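Local coordinates for protein exosome complex component Rrp41 (Archaeoglobus fulgidus, PDB 3M7N) that probably degrades RNA from its 3' end as the catalytic component of the archaeal exosome, and probably also synthesises heteromeric RNA tails, at residues K166-L171 with R209-E214; M187-F191 with A218-K223. The protein carries 1 engineered substitution. All coordinates share one frame; numbering follows the deposited sequence.

Contact 1: residues K166-L171 with R209-E214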
ATOM      1  N   LYS E 166     -14.187 -35.757  16.011  1.00 34.38           N
ATOM      2  CA  LYS E 166     -15.039 -36.914  15.918  1.00 33.71           C
ATOM      3  C   LYS E 166     -14.272 -37.975  15.154  1.00 35.26           C
ATOM      4  O   LYS E 166     -13.844 -37.749  14.022  1.00 36.31           O
ATOM      5  CB  LYS E 166     -16.363 -36.579  15.231  1.00 33.82           C
ATOM      6  CG  LYS E 166     -17.293 -37.789  15.099  1.00 34.18           C
ATOM      7  CD  LYS E 166     -18.640 -37.401  14.523  1.00 34.40           C
ATOM      8  CE  LYS E 166     -19.311 -38.540  13.797  1.00 34.41           C
ATOM      9  NZ  LYS E 166     -20.591 -38.042  13.218  1.00 36.55           N
ATOM     10  N   ALA E 167     -14.083 -39.125  15.795  1.00 35.74           N
ATOM     11  CA  ALA E 167     -13.268 -40.196  15.244  1.00 36.33           C
ATOM     12  C   ALA E 167     -13.973 -41.542  15.386  1.00 39.56           C
ATOM     13  O   ALA E 167     -14.473 -41.884  16.461  1.00 38.79           O
ATOM     14  CB  ALA E 167     -11.914 -40.218  15.924  1.00 36.91           C
ATOM     15  N   ASP E 168     -14.033 -42.291  14.287  1.00 42.02           N
ATOM     16  CA  ASP E 168     -14.725 -43.579  14.269  1.00 39.35           C
ATOM     17  C   ASP E 168     -16.090 -43.462  14.892  1.00 41.03           C
ATOM     18  O   ASP E 168     -16.543 -44.379  15.565  1.00 42.99           O
ATOM     19  CB  ASP E 168     -13.946 -44.630  15.043  1.00 38.55           C
ATOM     20  CG  ASP E 168     -12.623 -44.972  14.396  1.00 47.43           C
ATOM     21  OD1 ASP E 168     -11.755 -45.516  15.109  1.00 52.23           O
ATOM     22  OD2 ASP E 168     -12.446 -44.709  13.186  1.00 45.68           O
ATOM     23  N   GLY E 169     -16.743 -42.328  14.690  1.00 37.94           N
ATOM     24  CA  GLY E 169     -18.094 -42.153  15.176  1.00 34.70           C
ATOM     25  C   GLY E 169     -18.121 -41.646  16.600  1.00 36.26           C
ATOM     26  O   GLY E 169     -19.183 -41.379  17.148  1.00 38.73           O
ATOM     27  N   GLN E 170     -16.953 -41.507  17.204  1.00 36.32           N
ATOM     28  CA  GLN E 170     -16.888 -41.114  18.607  1.00 39.74           C
ATOM     29  C   GLN E 170     -16.344 -39.697  18.784  1.00 36.54           C
ATOM     30  O   GLN E 170     -15.353 -39.327  18.161  1.00 33.25           O
ATOM     31  CB  GLN E 170     -16.027 -42.114  19.381  1.00 41.36           C
ATOM     32  CG  GLN E 170     -15.374 -41.534  20.637  1.00 49.28           C
ATOM     33  CD  GLN E 170     -16.165 -41.811  21.913  1.00 52.01           C
ATOM     34  OE1 GLN E 170     -16.898 -40.943  22.419  1.00 50.23           O
ATOM     35  NE2 GLN E 170     -16.014 -43.026  22.443  1.00 55.68           N
ATOM     36  N   LEU E 171     -17.008 -38.910  19.626  1.00 36.66           N
ATOM     37  CA  LEU E 171     -16.515 -37.587  19.997  1.00 32.68           C
ATOM     38  C   LEU E 171     -15.221 -37.721  20.794  1.00 37.86           C
ATOM     39  O   LEU E 171     -15.117 -38.549  21.706  1.00 36.99           O
ATOM     40  CB  LEU E 171     -17.551 -36.823  20.824  1.00 28.02           C
ATOM     41  CG  LEU E 171     -18.465 -35.808  20.129  1.00 36.73           C
ATOM     42  CD1 LEU E 171     -18.663 -36.098  18.651  1.00 34.06           C
ATOM     43  CD2 LEU E 171     -19.798 -35.730  20.841  1.00 34.77           C
ATOM     44  N   ARG E 209     -19.008 -33.626   9.584  1.00 27.68           N
ATOM     45  CA  ARG E 209     -20.354 -34.161   9.546  1.00 32.06           C
ATOM     46  C   ARG E 209     -20.747 -34.644  10.928  1.00 32.50           C
ATOM     47  O   ARG E 209     -20.190 -35.620  11.422  1.00 35.14           O
ATOM     48  CB  ARG E 209     -20.414 -35.312   8.541  1.00 32.10           C
ATOM     49  CG  ARG E 209     -21.775 -35.561   7.947  1.00 34.40           C
ATOM     50  CD  ARG E 209     -21.718 -36.722   6.961  1.00 41.69           C
ATOM     51  NE  ARG E 209     -21.536 -36.302   5.567  1.00 36.91           N
ATOM     52  CZ  ARG E 209     -20.509 -36.649   4.794  1.00 41.42           C
ATOM     53  NH1 ARG E 209     -20.454 -36.235   3.529  1.00 37.16           N
ATOM     54  NH2 ARG E 209     -19.538 -37.415   5.277  1.00 42.66           N
ATOM     55  N   MET E 210     -21.687 -33.952  11.561  1.00 30.72           N
ATOM     56  CA  MET E 210     -22.143 -34.324  12.897  1.00 33.19           C
ATOM     57  C   MET E 210     -23.664 -34.219  12.992  1.00 33.03           C
ATOM     58  O   MET E 210     -24.277 -33.384  12.314  1.00 30.68           O
ATOM     59  CB  MET E 210     -21.531 -33.404  13.956  1.00 28.41           C
ATOM     60  CG  MET E 210     -20.041 -33.478  14.131  1.00 28.92           C
ATOM     61  SD  MET E 210     -19.466 -32.100  15.178  1.00 38.91           S
ATOM     62  CE  MET E 210     -20.193 -32.577  16.740  1.00 35.69           C
ATOM     63  N   THR E 211     -24.271 -35.023  13.864  1.00 31.10           N
ATOM     64  CA  THR E 211     -25.717 -34.917  14.075  1.00 29.20           C
ATOM     65  C   THR E 211     -25.997 -33.771  15.018  1.00 31.99           C
ATOM     66  O   THR E 211     -25.113 -33.353  15.779  1.00 33.59           O
ATOM     67  CB  THR E 211     -26.343 -36.203  14.691  1.00 33.73           C
ATOM     68  OG1 THR E 211     -25.864 -36.368  16.032  1.00 35.88           O
ATOM     69  CG2 THR E 211     -26.007 -37.455  13.850  1.00 25.88           C
ATOM     70  N   ARG E 212     -27.223 -33.252  14.958  1.00 28.65           N
ATOM     71  CA  ARG E 212     -27.664 -32.262  15.920  1.00 29.17           C
ATOM     72  C   ARG E 212     -27.264 -32.699  17.344  1.00 35.09           C
ATOM     73  O   ARG E 212     -26.687 -31.897  18.090  1.00 31.82           O
ATOM     74  CB  ARG E 212     -29.176 -32.046  15.797  1.00 29.23           C
ATOM     75  CG  ARG E 212     -29.758 -31.043  16.782  1.00 34.78           C
ATOM     76  CD  ARG E 212     -30.257 -31.727  18.067  1.00 35.40           C
ATOM     77  NE  ARG E 212     -31.203 -30.893  18.820  1.00 32.91           N
ATOM     78  CZ  ARG E 212     -31.785 -31.255  19.961  1.00 32.38           C
ATOM     79  NH1 ARG E 212     -32.631 -30.433  20.566  1.00 25.17           N
ATOM     80  NH2 ARG E 212     -31.522 -32.440  20.494  1.00 31.91           N
ATOM     81  N   ASP E 213     -27.544 -33.965  17.704  1.00 27.15           N
ATOM     82  CA  ASP E 213     -27.209 -34.477  19.035  1.00 31.34           C
ATOM     83  C   ASP E 213     -25.705 -34.457  19.278  1.00 31.77           C
ATOM     84  O   ASP E 213     -25.259 -34.052  20.350  1.00 33.77           O
ATOM     85  CB  ASP E 213     -27.724 -35.915  19.262  1.00 33.02           C
ATOM     86  CG  ASP E 213     -29.234 -35.987  19.487  1.00 32.73           C
ATOM     87  OD1 ASP E 213     -29.860 -34.942  19.741  1.00 33.87           O
ATOM     88  OD2 ASP E 213     -29.792 -37.102  19.401  1.00 36.55           O
ATOM     89  N   GLU E 214     -24.927 -34.911  18.298  1.00 27.77           N
ATOM     90  CA  GLU E 214     -23.471 -34.902  18.442  1.00 31.44           C
ATOM     91  C   GLU E 214     -22.931 -33.494  18.688  1.00 33.13           C
ATOM     92  O   GLU E 214     -21.978 -33.324  19.443  1.00 31.53           O
ATOM     93  CB  GLU E 214     -22.782 -35.527  17.230  1.00 31.73           C
ATOM     94  CG  GLU E 214     -22.851 -37.029  17.203  1.00 31.55           C
ATOM     95  CD  GLU E 214     -22.412 -37.614  15.873  1.00 37.04           C
ATOM     96  OE1 GLU E 214     -22.211 -36.840  14.907  1.00 41.04           O
ATOM     97  OE2 GLU E 214     -22.284 -38.852  15.790  1.00 36.82           O
TER
HETATM   98  O   HOH W   1     -21.149 -40.271  18.126  1.00 40.00           O
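One carboxylate oxygen, Glu214 OE1, takes a lysine from a beta hairpin and at the same time completes the capping box of its own helix. Lys166 NZ reaches Glu214 OE1 at 2.6 Å on the syn side, 23° out of the carboxylate plane, in a salt bridge. Thr211 N donates to Glu214 OE1 from above that plane at 2.9 Å, while Glu214 N returns a bond to Thr211 OG1, closing the box at the start of helix 212-248. Lys166 gets there by stretching out: CG stands anti to the backbone N (chi1 179°) and the chain stays extended, crossing the glutamate side chain at about a right angle. Lys166 NZ also donates to Arg209 O at 3.0 Å, tying the hairpin to the short strand 209-210, where Met210 pairs in an antiparallel beta ladder with a strand of the exonuclease 2 subunit. The other oxygen, Glu214 OE2, is bridged by a water to Gly169 O in the type I' turn. Beside the polar cluster, Leu171 CD1 packs against Met210 CE at 4.3 Å. A methionine in place of Lys166 would probably leave the Glu214 carboxylate without its cationic mate and Arg209 O without this donor. With the Lys166 ammonium group and the backbone N-H of Thr211 both directed at it, the carboxylate is likely to stay ionised, so that charge pairing and helix capping support each other.

Contact 2: residues M187-F191 with A218-K223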
ATOM      1  N   MET E 187     -14.084 -29.246  15.587  1.00 33.10           N
ATOM      2  CA  MET E 187     -14.898 -28.153  16.087  1.00 27.43           C
ATOM      3  C   MET E 187     -14.250 -27.380  17.240  1.00 31.23           C
ATOM      4  O   MET E 187     -14.487 -27.665  18.417  1.00 25.85           O
ATOM      5  CB  MET E 187     -16.266 -28.690  16.483  1.00 28.60           C
ATOM      6  CG  MET E 187     -17.262 -27.627  16.897  1.00 29.52           C
ATOM      7  SD  MET E 187     -18.873 -28.364  17.236  1.00 38.87           S
ATOM      8  CE  MET E 187     -19.768 -26.918  17.800  1.00 27.85           C
ATOM      9  N   PRO E 188     -13.424 -26.382  16.890  1.00 31.33           N
ATOM     10  CA  PRO E 188     -12.787 -25.516  17.886  1.00 29.00           C
ATOM     11  C   PRO E 188     -13.802 -24.643  18.615  1.00 25.97           C
ATOM     12  O   PRO E 188     -14.722 -24.144  17.983  1.00 27.92           O
ATOM     13  CB  PRO E 188     -11.837 -24.643  17.044  1.00 30.57           C
ATOM     14  CG  PRO E 188     -12.306 -24.786  15.627  1.00 28.94           C
ATOM     15  CD  PRO E 188     -12.879 -26.167  15.540  1.00 28.68           C
ATOM     16  N   PHE E 189     -13.632 -24.483  19.928  1.00 26.99           N
ATOM     17  CA  PHE E 189     -14.428 -23.549  20.733  1.00 28.30           C
ATOM     18  C   PHE E 189     -13.484 -22.640  21.494  1.00 26.13           C
ATOM     19  O   PHE E 189     -12.314 -22.967  21.688  1.00 27.51           O
ATOM     20  CB  PHE E 189     -15.244 -24.270  21.829  1.00 25.42           C
ATOM     21  CG  PHE E 189     -16.205 -25.291  21.323  1.00 28.63           C
ATOM     22  CD1 PHE E 189     -15.766 -26.555  20.949  1.00 25.49           C
ATOM     23  CD2 PHE E 189     -17.563 -25.010  21.266  1.00 29.46           C
ATOM     24  CE1 PHE E 189     -16.664 -27.502  20.509  1.00 29.47           C
ATOM     25  CE2 PHE E 189     -18.466 -25.961  20.821  1.00 26.01           C
ATOM     26  CZ  PHE E 189     -18.013 -27.207  20.448  1.00 30.39           C
ATOM     27  N   ALA E 190     -14.011 -21.521  21.973  1.00 26.32           N
ATOM     28  CA  ALA E 190     -13.363 -20.794  23.053  1.00 26.50           C
ATOM     29  C   ALA E 190     -14.479 -20.190  23.871  1.00 29.23           C
ATOM     30  O   ALA E 190     -15.509 -19.796  23.322  1.00 26.73           O
ATOM     31  CB  ALA E 190     -12.442 -19.724  22.531  1.00 26.06           C
ATOM     32  N   PHE E 191     -14.274 -20.123  25.182  1.00 25.96           N
ATOM     33  CA  PHE E 191     -15.307 -19.646  26.082  1.00 27.85           C
ATOM     34  C   PHE E 191     -14.773 -18.501  26.918  1.00 28.55           C
ATOM     35  O   PHE E 191     -13.570 -18.400  27.160  1.00 27.66           O
ATOM     36  CB  PHE E 191     -15.762 -20.764  27.045  1.00 25.60           C
ATOM     37  CG  PHE E 191     -16.159 -22.048  26.367  1.00 28.87           C
ATOM     38  CD1 PHE E 191     -15.244 -23.077  26.220  1.00 26.77           C
ATOM     39  CD2 PHE E 191     -17.454 -22.237  25.898  1.00 21.92           C
ATOM     40  CE1 PHE E 191     -15.603 -24.267  25.598  1.00 24.35           C
ATOM     41  CE2 PHE E 191     -17.820 -23.423  25.285  1.00 23.25           C
ATOM     42  CZ  PHE E 191     -16.902 -24.444  25.140  1.00 24.54           C
ATOM     43  N   ALA E 218     -20.806 -32.409  21.932  1.00 34.28           N
ATOM     44  CA  ALA E 218     -19.479 -31.823  21.721  1.00 33.87           C
ATOM     45  C   ALA E 218     -19.299 -30.583  22.593  1.00 31.41           C
ATOM     46  O   ALA E 218     -18.244 -30.396  23.208  1.00 32.46           O
ATOM     47  CB  ALA E 218     -19.258 -31.487  20.252  1.00 31.92           C
ATOM     48  N   ILE E 219     -20.338 -29.756  22.666  1.00 30.47           N
ATOM     49  CA  ILE E 219     -20.305 -28.591  23.539  1.00 31.87           C
ATOM     50  C   ILE E 219     -20.055 -28.994  24.990  1.00 33.53           C
ATOM     51  O   ILE E 219     -19.279 -28.344  25.692  1.00 32.02           O
ATOM     52  CB  ILE E 219     -21.602 -27.768  23.486  1.00 34.88           C
ATOM     53  CG1 ILE E 219     -21.881 -27.277  22.075  1.00 33.54           C
ATOM     54  CG2 ILE E 219     -21.496 -26.546  24.394  1.00 36.88           C
ATOM     55  CD1 ILE E 219     -23.055 -26.318  22.022  1.00 35.26           C
ATOM     56  N   GLU E 220     -20.713 -30.058  25.447  1.00 33.36           N
ATOM     57  CA  GLU E 220     -20.497 -30.503  26.827  1.00 36.96           C
ATOM     58  C   GLU E 220     -19.054 -30.942  27.034  1.00 31.39           C
ATOM     59  O   GLU E 220     -18.427 -30.559  28.016  1.00 29.49           O
ATOM     60  CB  GLU E 220     -21.474 -31.621  27.244  1.00 34.80           C
ATOM     61  CG  GLU E 220     -22.924 -31.161  27.311  1.00 32.45           C
ATOM     62  CD  GLU E 220     -23.094 -29.935  28.178  1.00 41.00           C
ATOM     63  OE1 GLU E 220     -23.597 -28.891  27.672  1.00 41.39           O
ATOM     64  OE2 GLU E 220     -22.713 -30.016  29.373  1.00 43.22           O
ATOM     65  N   LEU E 221     -18.536 -31.735  26.103  1.00 29.96           N
ATOM     66  CA  LEU E 221     -17.169 -32.226  26.180  1.00 30.13           C
ATOM     67  C   LEU E 221     -16.186 -31.064  26.233  1.00 35.15           C
ATOM     68  O   LEU E 221     -15.299 -31.018  27.089  1.00 34.07           O
ATOM     69  CB  LEU E 221     -16.857 -33.060  24.957  1.00 33.60           C
ATOM     70  CG  LEU E 221     -16.241 -34.434  25.145  1.00 39.31           C
ATOM     71  CD1 LEU E 221     -15.458 -34.774  23.898  1.00 33.67           C
ATOM     72  CD2 LEU E 221     -15.356 -34.490  26.384  1.00 37.55           C
ATOM     73  N   ALA E 222     -16.358 -30.111  25.323  1.00 33.62           N
ATOM     74  CA  ALA E 222     -15.434 -28.985  25.240  1.00 32.46           C
ATOM     75  C   ALA E 222     -15.434 -28.150  26.520  1.00 31.33           C
ATOM     76  O   ALA E 222     -14.371 -27.757  26.998  1.00 32.79           O
ATOM     77  CB  ALA E 222     -15.742 -28.113  24.021  1.00 29.59           C
ATOM     78  N   LYS E 223     -16.611 -27.866  27.071  1.00 28.54           N
ATOM     79  CA  LYS E 223     -16.671 -27.114  28.328  1.00 33.63           C
ATOM     80  C   LYS E 223     -15.838 -27.785  29.435  1.00 34.80           C
ATOM     81  O   LYS E 223     -15.052 -27.145  30.146  1.00 29.68           O
ATOM     82  CB  LYS E 223     -18.113 -26.933  28.773  1.00 32.45           C
ATOM     83  CG  LYS E 223     -18.915 -26.061  27.840  1.00 29.41           C
ATOM     84  CD  LYS E 223     -20.246 -25.701  28.479  1.00 33.91           C
ATOM     85  CE  LYS E 223     -21.133 -26.935  28.579  1.00 37.03           C
ATOM     86  NZ  LYS E 223     -22.396 -26.666  29.304  1.00 41.22           N
TER
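The Phe189 ring carries the methyl of Ala222 over one face, a CH-pi contact in which the line from the ring centroid to Ala222 CB runs 29° off the ring normal and Ala222 CB comes within 3.4 Å of Phe189 CD1. This is helix-on-sheet packing in the second domain of the RNase PH fold: helix 212-248 lies across one side of a four-stranded antiparallel sheet, and the two short segments make an angle of 54° with their axes 9.4 Å apart. Ile219 CG1 approaches the Phe189 ring obliquely, 3.9 Å from Phe189 CE2, its side chain crossing the phenylalanine at about a right angle. The Phe191 ring is met obliquely as well, with CZ 3.7 Å from Lys223 CG and CE1 beside Ala222 O. Both rings take a first torsion that sets CG beside the backbone N and anti to the carbonyl carbon (chi1 -59° in Phe189), and from there they lean onto the helix. Ala222 meets both rings and Ala218, one turn earlier, meets Phe189, so the ring of Phe189 can come close to the helix backbone. Met187 adds its sulfur at the N-terminal end of segment 187-191, SD 4.4 Å from Ala218 CB. On the other side of the sheet, Pro188 and Ala190 touch helix 136-150, which puts the strand between two helices. Lys223 divides its labour: the aliphatic part lies against Phe191, whereas the chain bends at chi3 and carries NZ across the helix surface to a salt bridge with Glu220 OE1 at 3.0 Å.

In the fold
Contacts 1 and 2 are centred 13 Å apart and lean on the same two elements, helix 212-248 and the four-stranded antiparallel sheet, in which strands 158-167 and 185-194 are neighbours. Along the chain their segments alternate: 166-171, 187-191, 209-214, then 218-223. The polar contact 1 joins the beginning of the helix to the hairpin of strands 158-167 and 170-173, and the apolar contact 2 takes over one to two turns later on its buried side. They meet directly, Leu171 CD2 lying 3.6 Å from Ala218 N and Met210 CE packing on Ala218 CB. Together they hold the helix against the sheet of domain 2 of the RNase PH family, beside the exonuclease 2 subunit.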